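Local atomic coordinates of calcium-regulated actin-bundling protein (Dictyostelium discoideum, PDB entry 4X3N), a protein that binds and bundles actin filaments under calcium regulation and may contribute to building and reorganizing filopodia and pseudopodia during cell movement. Residues 52-57 with 271-276; 74-79 with 92-97; 250-255 with 278-283. All coordinates share one frame; numbering follows the deposited sequence.

Contact 1: 52-57 with 271-276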
loop_
_atom_site.group_PDB
_atom_site.type_symbol
_atom_site.label_atom_id
_atom_site.label_comp_id
_atom_site.label_asym_id
_atom_site.label_seq_id
_atom_site.Cartn_x
_atom_site.Cartn_y
_atom_site.Cartn_z
ATOM N N ALA A 52 -3.340 -25.892 -17.193
ATOM C CA ALA A 52 -3.260 -25.380 -18.536
ATOM C C ALA A 52 -2.033 -25.982 -19.271
ATOM O O ALA A 52 -2.069 -26.269 -20.464
ATOM C CB ALA A 52 -3.155 -23.873 -18.537
ATOM N N TYR A 53 -0.959 -26.170 -18.545
ATOM C CA TYR A 53 0.282 -26.524 -19.184
ATOM C C TYR A 53 0.760 -27.918 -18.771
ATOM O O TYR A 53 1.954 -28.234 -18.877
ATOM C CB TYR A 53 1.324 -25.467 -18.853
ATOM C CG TYR A 53 1.183 -24.215 -19.636
ATOM C CD1 TYR A 53 1.534 -24.160 -20.974
ATOM C CD2 TYR A 53 0.662 -23.059 -19.036
ATOM C CE1 TYR A 53 1.354 -22.988 -21.691
ATOM C CE2 TYR A 53 0.518 -21.877 -19.717
ATOM C CZ TYR A 53 0.856 -21.828 -21.057
ATOM O OH TYR A 53 0.619 -20.671 -21.763
ATOM N N TRP A 54 -0.143 -28.770 -18.308
ATOM C CA TRP A 54 0.269 -30.061 -17.764
ATOM C C TRP A 54 1.131 -30.870 -18.790
ATOM O O TRP A 54 2.123 -31.507 -18.405
ATOM C CB TRP A 54 -0.983 -30.881 -17.299
ATOM C CG TRP A 54 -0.605 -32.021 -16.437
ATOM C CD1 TRP A 54 -0.690 -33.371 -16.747
ATOM C CD2 TRP A 54 -0.029 -31.943 -15.144
ATOM N NE1 TRP A 54 -0.183 -34.101 -15.721
ATOM C CE2 TRP A 54 0.217 -33.251 -14.717
ATOM C CE3 TRP A 54 0.358 -30.880 -14.323
ATOM C CZ2 TRP A 54 0.791 -33.531 -13.489
ATOM C CZ3 TRP A 54 0.918 -31.161 -13.087
ATOM C CH2 TRP A 54 1.129 -32.462 -12.676
ATOM N N ALA A 55 0.784 -30.801 -20.074
ATOM C CA ALA A 55 1.453 -31.630 -21.083
ATOM C C ALA A 55 2.892 -31.215 -21.126
ATOM O O ALA A 55 3.762 -32.054 -21.264
ATOM C CB ALA A 55 0.828 -31.490 -22.453
ATOM N N GLU A 56 3.139 -29.931 -20.948
ATOM C CA GLU A 56 4.473 -29.392 -21.044
ATOM C C GLU A 56 5.242 -29.304 -19.774
ATOM O O GLU A 56 6.471 -29.233 -19.804
ATOM C CB GLU A 56 4.388 -27.970 -21.603
ATOM C CG GLU A 56 3.822 -27.828 -23.009
ATOM C CD GLU A 56 2.313 -27.811 -23.058
ATOM O OE1 GLU A 56 1.622 -27.780 -22.011
ATOM O OE2 GLU A 56 1.809 -27.754 -24.189
ATOM N N VAL A 57 4.557 -29.191 -18.626
ATOM C CA VAL A 57 5.265 -28.772 -17.393
ATOM C C VAL A 57 5.192 -29.751 -16.246
ATOM O O VAL A 57 5.860 -29.537 -15.241
ATOM C CB VAL A 57 4.820 -27.340 -16.904
ATOM C CG1 VAL A 57 3.585 -27.382 -16.046
ATOM C CG2 VAL A 57 5.966 -26.625 -16.186
ATOM N N SER A 271 -5.892 -31.464 -17.973
ATOM C CA SER A 271 -7.147 -30.675 -18.025
ATOM C C SER A 271 -7.581 -30.360 -16.631
ATOM O O SER A 271 -7.683 -29.188 -16.346
ATOM C CB SER A 271 -8.312 -31.331 -18.764
ATOM O OG SER A 271 -9.251 -30.297 -19.053
ATOM N N SER A 272 -7.868 -31.388 -15.812
ATOM C CA SER A 272 -7.811 -31.326 -14.356
ATOM C C SER A 272 -6.582 -32.001 -13.782
ATOM O O SER A 272 -6.444 -32.149 -12.554
ATOM C CB SER A 272 -9.081 -31.952 -13.758
ATOM O OG SER A 272 -10.191 -31.180 -14.210
ATOM N N ALA A 273 -5.651 -32.404 -14.638
ATOM C CA ALA A 273 -4.513 -33.170 -14.147
ATOM C C ALA A 273 -3.695 -32.429 -13.131
ATOM O O ALA A 273 -3.172 -33.013 -12.210
ATOM C CB ALA A 273 -3.603 -33.618 -15.300
ATOM N N GLY A 274 -3.538 -31.144 -13.293
ATOM C CA GLY A 274 -2.702 -30.407 -12.345
ATOM C C GLY A 274 -3.416 -30.369 -10.977
ATOM O O GLY A 274 -2.802 -30.496 -9.915
ATOM N N ALA A 275 -4.714 -30.152 -11.020
ATOM C CA ALA A 275 -5.475 -30.055 -9.780
ATOM C C ALA A 275 -5.437 -31.368 -9.084
ATOM O O ALA A 275 -5.304 -31.407 -7.884
ATOM C CB ALA A 275 -6.899 -29.670 -10.072
ATOM N N ILE A 276 -5.476 -32.463 -9.861
ATOM C CA ILE A 276 -5.452 -33.798 -9.289
ATOM C C ILE A 276 -4.112 -34.025 -8.690
ATOM O O ILE A 276 -4.015 -34.391 -7.538
ATOM C CB ILE A 276 -5.876 -34.905 -10.303
ATOM C CG1 ILE A 276 -7.322 -34.742 -10.774
ATOM C CG2 ILE A 276 -5.636 -36.278 -9.705
ATOM C CD1 ILE A 276 -8.351 -34.648 -9.663
#
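Trp54 lays one face of its indole over the first turn of helix 273-290, so that two CH-pi contacts join the C-terminal end of helix 42-57 to the start of the last helix in this largely helical fold. The case illustrates how a single aromatic plate can bind together two chain segments far apart in sequence. Packing is tight over the five-membered ring: Ala273 CB sits 3.4 Å from its centroid, 19° off the ring normal, and comes within 3.3 Å of Trp54 CD1. The six-membered ring is met less closely, by backbone alone, in a second CH-pi contact with Gly274 CA 4.0 Å from its centroid. With CG anti to the backbone N (chi1 -165°), the ring system leaves its own helix and lies flat along this backbone. Trp277, one turn further on, also meets the indole, the two ring planes inclined to each other, while Asn51 binds the backbone N of Ala275 nearby.

The other side of the contact is loose. Ala55 and Ser271 are exposed, and Ala52 CB turns away from the last helix. An alanine in place of Trp54 removes the indole, and is likely to open a gap over Ala273 CB and Gly274 CA between the two helix ends. Tyr53, on a different side of helix 42-57, bonds through its hydroxyl to Asp169 of helix 167-174. Of the two meeting residues on the last helix, Gly274 is the one without a side chain, and its CA approaches Trp54 CE3 to 3.7 Å.

Contact 2: 74-79 with 92-97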
loop_
_atom_site.group_PDB
_atom_site.type_symbol
_atom_site.label_atom_id
_atom_site.label_comp_id
_atom_site.label_asym_id
_atom_site.label_seq_id
_atom_site.Cartn_x
_atom_site.Cartn_y
_atom_site.Cartn_z
ATOM N N TYR A 74 6.616 -17.767 1.880
ATOM C CA TYR A 74 7.452 -17.203 2.930
ATOM C C TYR A 74 7.683 -15.702 2.734
ATOM O O TYR A 74 7.719 -14.975 3.699
ATOM C CB TYR A 74 8.773 -17.917 3.070
ATOM C CG TYR A 74 8.614 -19.078 4.047
ATOM C CD1 TYR A 74 8.558 -18.855 5.414
ATOM C CD2 TYR A 74 8.446 -20.381 3.591
ATOM C CE1 TYR A 74 8.382 -19.900 6.302
ATOM C CE2 TYR A 74 8.266 -21.434 4.466
ATOM C CZ TYR A 74 8.233 -21.189 5.814
ATOM O OH TYR A 74 8.068 -22.240 6.678
ATOM N N ALA A 75 7.835 -15.273 1.492
ATOM C CA ALA A 75 8.042 -13.842 1.202
ATOM C C ALA A 75 6.833 -13.027 1.575
ATOM O O ALA A 75 6.974 -11.969 2.226
ATOM C CB ALA A 75 8.458 -13.644 -0.232
ATOM N N ASP A 76 5.640 -13.559 1.267
ATOM C CA ASP A 76 4.381 -12.962 1.655
ATOM C C ASP A 76 4.174 -12.914 3.184
ATOM O O ASP A 76 3.763 -11.876 3.750
ATOM C CB ASP A 76 3.202 -13.714 1.010
ATOM C CG ASP A 76 1.931 -12.945 1.079
ATOM O OD1 ASP A 76 1.903 -11.753 0.756
ATOM O OD2 ASP A 76 0.903 -13.504 1.461
ATOM N N MET A 77 4.450 -14.032 3.853
ATOM C CA MET A 77 4.389 -14.076 5.331
ATOM C C MET A 77 5.213 -12.979 5.993
ATOM O O MET A 77 4.753 -12.297 6.899
ATOM C CB MET A 77 4.933 -15.394 5.820
ATOM C CG MET A 77 3.899 -16.520 5.682
ATOM S SD MET A 77 4.643 -18.144 6.005
ATOM C CE MET A 77 4.921 -18.001 7.767
ATOM N N HIS A 78 6.445 -12.801 5.551
ATOM C CA HIS A 78 7.240 -11.776 6.114
ATOM C C HIS A 78 6.630 -10.396 5.878
ATOM O O HIS A 78 6.687 -9.546 6.732
ATOM C CB HIS A 78 8.629 -11.857 5.527
ATOM C CG HIS A 78 9.291 -13.128 5.868
ATOM N ND1 HIS A 78 10.427 -13.581 5.233
ATOM C CD2 HIS A 78 8.951 -14.074 6.780
ATOM C CE1 HIS A 78 10.769 -14.745 5.761
ATOM N NE2 HIS A 78 9.895 -15.057 6.707
ATOM N N CYS A 79 6.089 -10.188 4.689
ATOM C CA CYS A 79 5.548 -8.934 4.330
ATOM C C CYS A 79 4.494 -8.686 5.334
ATOM O O CYS A 79 4.363 -7.561 5.747
ATOM C CB CYS A 79 4.922 -8.985 2.955
ATOM S SG CYS A 79 3.979 -7.542 2.493
ATOM N N ASN A 92 -1.683 -13.604 -2.547
ATOM C CA ASN A 92 -1.878 -13.635 -3.981
ATOM C C ASN A 92 -0.807 -12.933 -4.782
ATOM O O ASN A 92 -0.472 -13.412 -5.889
ATOM C CB ASN A 92 -3.217 -13.032 -4.425
ATOM C CG ASN A 92 -3.628 -11.717 -3.684
ATOM O OD1 ASN A 92 -2.838 -11.022 -3.082
ATOM N ND2 ASN A 92 -4.915 -11.430 -3.718
ATOM N N ASP A 93 -0.324 -11.791 -4.313
ATOM C CA ASP A 93 0.727 -11.107 -5.064
ATOM C C ASP A 93 1.652 -10.244 -4.154
ATOM O O ASP A 93 1.413 -10.066 -2.971
ATOM C CB ASP A 93 0.106 -10.406 -6.204
ATOM C CG ASP A 93 -0.817 -9.223 -5.785
ATOM O OD1 ASP A 93 -0.565 -8.573 -4.777
ATOM O OD2 ASP A 93 -1.841 -9.029 -6.410
ATOM N N LEU A 94 2.769 -9.834 -4.707
ATOM C CA LEU A 94 3.824 -9.138 -4.015
ATOM C C LEU A 94 4.133 -7.785 -4.709
ATOM O O LEU A 94 4.154 -7.679 -5.959
ATOM C CB LEU A 94 5.117 -9.964 -4.049
ATOM C CG LEU A 94 5.059 -11.483 -3.745
ATOM C CD1 LEU A 94 6.476 -12.065 -3.847
ATOM C CD2 LEU A 94 4.463 -11.703 -2.357
ATOM N N ASP A 95 4.448 -6.755 -3.916
ATOM C CA ASP A 95 4.931 -5.523 -4.520
ATOM C C ASP A 95 6.342 -5.815 -5.034
ATOM O O ASP A 95 6.894 -6.898 -4.728
ATOM C CB ASP A 95 4.789 -4.334 -3.578
ATOM C CG ASP A 95 5.813 -4.264 -2.424
ATOM O OD1 ASP A 95 6.969 -4.784 -2.462
ATOM O OD2 ASP A 95 5.440 -3.527 -1.436
ATOM N N PHE A 96 6.948 -4.878 -5.723
ATOM C CA PHE A 96 8.245 -5.146 -6.333
ATOM C C PHE A 96 9.412 -5.332 -5.312
ATOM O O PHE A 96 10.392 -6.107 -5.557
ATOM C CB PHE A 96 8.599 -4.042 -7.350
ATOM C CG PHE A 96 7.864 -4.105 -8.666
ATOM C CD1 PHE A 96 6.899 -5.033 -8.942
ATOM C CD2 PHE A 96 8.135 -3.134 -9.613
ATOM C CE1 PHE A 96 6.234 -5.014 -10.140
ATOM C CE2 PHE A 96 7.483 -3.121 -10.823
ATOM C CZ PHE A 96 6.533 -4.070 -11.098
ATOM N N ASP A 97 9.330 -4.687 -4.157
ATOM C CA ASP A 97 10.388 -4.881 -3.193
ATOM C C ASP A 97 10.277 -6.288 -2.594
ATOM O O ASP A 97 11.295 -6.985 -2.445
ATOM C CB ASP A 97 10.379 -3.812 -2.108
ATOM C CG ASP A 97 10.881 -2.474 -2.609
ATOM O OD1 ASP A 97 11.798 -2.418 -3.448
ATOM O OD2 ASP A 97 10.342 -1.482 -2.161
HETATM O O HOH W 1 2.498 -9.201 -0.390
HETATM O O HOH W 2 -0.548 -11.302 -0.935
#
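Leu94 CD2 comes obliquely to the flank of the Asp76 carboxylate, off its plane and out beyond its rim, 4.0 Å from Asp76 OD1. Water 2 stands off the carboxylate plane on the same side as Leu94 CD2. A second flat group, the His78 ring, holds a carbonyl of its own helix over its centre, Tyr74 O lying 3.2 Å above the plane.

The anti chi1 of Asp76 (-165°) swings the carboxylate out so that its end approaches the strand, where the two segments meet through solvent. Water 1 donates to Asp76 OD1 and, at 2.9 Å, to Asp93 O. Water 2 accepts from Asn92 N at 3.0 Å; it lies close to Asp76 OD1 and Asp93 O as well, but cannot have protons for every acceptor around it. Asp76 OD2 is gripped separately, by Tyr88 OH and Lys80 NZ, which probably steadies the charge of this buried acid.

The helix-loop-helix layout, with the short strand 93-95 in the loop pairing antiparallel to 150-152 through Leu94 and Val151, is consistent with one half of an EF-hand pair. The partner strand belongs to the loop that binds calcium in this crystal, and Arg150 of that loop takes the Asp93 carboxylate, which Lys39 also holds.

Helix 74-79 and strand 93-95 run at 59° to each other, their axes 9.1 Å apart at the closest. Between them the two branches of Leu94 divide the work: CD2 lies by Asp76, while CD1 comes within 4.4 Å of Ala75 CB.

Contact 3: 250-255 with 278-283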
loop_
_atom_site.group_PDB
_atom_site.type_symbol
_atom_site.label_atom_id
_atom_site.label_comp_id
_atom_site.label_asym_id
_atom_site.label_seq_id
_atom_site.Cartn_x
_atom_site.Cartn_y
_atom_site.Cartn_z
ATOM N N THR A 250 -12.352 -39.477 -4.656
ATOM C CA THR A 250 -13.460 -39.472 -5.598
ATOM C C THR A 250 -13.210 -38.502 -6.719
ATOM O O THR A 250 -13.487 -38.820 -7.876
ATOM C CB THR A 250 -14.931 -39.378 -5.025
ATOM O OG1 THR A 250 -15.520 -38.113 -5.289
ATOM C CG2 THR A 250 -15.054 -39.729 -3.605
ATOM N N ALA A 251 -12.637 -37.340 -6.435
ATOM C CA ALA A 251 -12.202 -36.431 -7.517
ATOM C C ALA A 251 -11.170 -37.065 -8.449
ATOM O O ALA A 251 -11.253 -36.927 -9.652
ATOM C CB ALA A 251 -11.600 -35.162 -6.939
ATOM N N SER A 252 -10.202 -37.759 -7.899
ATOM C CA SER A 252 -9.116 -38.319 -8.718
ATOM C C SER A 252 -9.673 -39.458 -9.627
ATOM O O SER A 252 -9.480 -39.469 -10.842
ATOM C CB SER A 252 -8.004 -38.814 -7.787
ATOM O OG SER A 252 -7.537 -37.745 -6.912
ATOM N N LYS A 253 -10.422 -40.388 -9.034
ATOM C CA LYS A 253 -11.108 -41.423 -9.813
ATOM C C LYS A 253 -11.903 -40.842 -10.946
ATOM O O LYS A 253 -11.928 -41.401 -12.030
ATOM C CB LYS A 253 -12.048 -42.287 -8.948
ATOM C CG LYS A 253 -11.640 -43.755 -8.751
ATOM C CD LYS A 253 -10.160 -43.958 -8.381
ATOM C CE LYS A 253 -9.941 -44.871 -7.171
ATOM N NZ LYS A 253 -9.926 -44.124 -5.864
ATOM N N LYS A 254 -12.604 -39.751 -10.699
ATOM C CA LYS A 254 -13.441 -39.214 -11.730
ATOM C C LYS A 254 -12.669 -38.516 -12.809
ATOM O O LYS A 254 -13.100 -38.569 -13.927
ATOM C CB LYS A 254 -14.507 -38.285 -11.194
ATOM C CG LYS A 254 -15.431 -37.817 -12.284
ATOM C CD LYS A 254 -16.824 -37.564 -11.755
ATOM C CE LYS A 254 -17.636 -36.787 -12.781
ATOM N NZ LYS A 254 -19.049 -36.752 -12.348
ATOM N N TYR A 255 -11.550 -37.855 -12.503
ATOM C CA TYR A 255 -10.876 -36.986 -13.502
ATOM C C TYR A 255 -9.404 -37.248 -13.763
ATOM O O TYR A 255 -8.826 -36.577 -14.577
ATOM C CB TYR A 255 -10.965 -35.535 -13.061
ATOM C CG TYR A 255 -12.333 -35.011 -13.070
ATOM C CD1 TYR A 255 -12.962 -34.722 -14.259
ATOM C CD2 TYR A 255 -13.000 -34.764 -11.882
ATOM C CE1 TYR A 255 -14.224 -34.204 -14.272
ATOM C CE2 TYR A 255 -14.261 -34.264 -11.889
ATOM C CZ TYR A 255 -14.874 -33.985 -13.080
ATOM O OH TYR A 255 -16.165 -33.498 -13.066
ATOM N N TRP A 278 -1.969 -31.791 -7.589
ATOM C CA TRP A 278 -1.674 -30.873 -6.459
ATOM C C TRP A 278 -2.364 -31.355 -5.207
ATOM O O TRP A 278 -1.796 -31.416 -4.131
ATOM C CB TRP A 278 -2.179 -29.461 -6.796
ATOM C CG TRP A 278 -1.754 -28.426 -5.818
ATOM C CD1 TRP A 278 -2.404 -28.071 -4.637
ATOM C CD2 TRP A 278 -0.609 -27.580 -5.902
ATOM N NE1 TRP A 278 -1.758 -27.061 -4.049
ATOM C CE2 TRP A 278 -0.641 -26.736 -4.785
ATOM C CE3 TRP A 278 0.430 -27.425 -6.832
ATOM C CZ2 TRP A 278 0.359 -25.781 -4.544
ATOM C CZ3 TRP A 278 1.414 -26.459 -6.595
ATOM C CH2 TRP A 278 1.359 -25.645 -5.490
ATOM N N MET A 279 -3.623 -31.705 -5.368
ATOM C CA MET A 279 -4.392 -32.142 -4.205
ATOM C C MET A 279 -3.842 -33.400 -3.597
ATOM O O MET A 279 -3.759 -33.525 -2.400
ATOM C CB MET A 279 -5.856 -32.332 -4.604
ATOM C CG MET A 279 -6.561 -31.006 -4.778
ATOM S SD MET A 279 -8.347 -31.175 -4.946
ATOM C CE MET A 279 -8.483 -32.512 -6.191
ATOM N N ASN A 280 -3.412 -34.337 -4.425
ATOM C CA ASN A 280 -2.735 -35.561 -3.906
ATOM C C ASN A 280 -1.446 -35.249 -3.255
ATOM O O ASN A 280 -1.162 -35.715 -2.181
ATOM C CB ASN A 280 -2.587 -36.615 -5.009
ATOM C CG ASN A 280 -3.899 -37.400 -5.249
ATOM O OD1 ASN A 280 -4.177 -38.344 -4.554
ATOM N ND2 ASN A 280 -4.701 -36.981 -6.201
ATOM N N ARG A 281 -0.619 -34.445 -3.900
ATOM C CA ARG A 281 0.589 -33.991 -3.227
ATOM C C ARG A 281 0.382 -33.359 -1.860
ATOM O O ARG A 281 1.141 -33.583 -0.897
ATOM C CB ARG A 281 1.292 -32.967 -4.124
ATOM C CG ARG A 281 2.660 -32.570 -3.642
ATOM C CD ARG A 281 3.606 -33.764 -3.710
ATOM N NE ARG A 281 4.935 -33.376 -3.275
ATOM C CZ ARG A 281 5.298 -33.193 -1.999
ATOM N NH1 ARG A 281 4.433 -33.372 -1.013
ATOM N NH2 ARG A 281 6.557 -32.806 -1.708
ATOM N N ASP A 282 -0.635 -32.526 -1.787
ATOM C CA ASP A 282 -0.891 -31.739 -0.588
ATOM C C ASP A 282 -1.425 -32.641 0.531
ATOM O O ASP A 282 -0.964 -32.596 1.679
ATOM C CB ASP A 282 -1.867 -30.665 -0.989
ATOM C CG ASP A 282 -1.975 -29.587 0.026
ATOM O OD1 ASP A 282 -0.913 -29.024 0.344
ATOM O OD2 ASP A 282 -3.105 -29.275 0.453
ATOM N N LEU A 283 -2.365 -33.508 0.167
ATOM C CA LEU A 283 -2.837 -34.571 1.062
ATOM C C LEU A 283 -1.696 -35.377 1.581
ATOM O O LEU A 283 -1.603 -35.615 2.766
ATOM C CB LEU A 283 -3.755 -35.516 0.343
ATOM C CG LEU A 283 -4.328 -36.676 1.147
ATOM C CD1 LEU A 283 -5.327 -36.166 2.210
ATOM C CD2 LEU A 283 -4.987 -37.668 0.165
#
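Ser252 and Asn280 mark the closest backbone approach of two helical segments, with CA atoms 8.5 Å apart, so side chains alone span the interval. Their polar ends do so with one hydrogen bond: Asn280 ND2 donates to Ser252 OG over 3.0 Å, and the N-H...O angle of 160° makes it fairly straight. The hydroxyl oxygen lies nearly in the amide plane of Asn280, only 8° out of it, a position suited to an amide N-H. Both groups are also tied to their own helices, since Ser252 OG bonds to Val248 O and Asn280 ND2 to Ile276 O. The serine oxygen therefore joins one helix's carbonyl to the other helix's amide, and Tyr260 packs beside both residues.

The setting is a bundle in which helix 273-290 lies against helices 181-211 and 232-255, helix 232-255 falling within the region assigned to the F-actin-bundling C-terminal family. Met279 supplies the apolar half of the contact. Its chain is extended at chi2 and then bends at chi3 (-48°), which brings the terminal methyl, CE, to 4.2 Å from Ala251 CB. Met279 also touches Val248, on the same helix as Ala251, while Ala186 and Leu190 of helix 181-211 cover it from a third helix.

How the contacts relate
From the N terminus, helix 42-57 opens the loop that contact 1 closes only at residues 271-276, near the end of the chain. Helix 61-79 follows directly, and contact 2 closes a short loop from it to strand 93-95, nested entirely within the long one. Contact 3 opens later, at 250-255, and closes at 278-283, so it crosses contact 1 and stands in series with contact 2. Contacts 1 and 3 share helix 273-290 and touch: Ile276 packs on Ala251 and Ser252. Together they tie this helix to helices 42-57 and 232-255, whereas contact 2 holds the EF-hand-like region on the opposite side of the chain's centre.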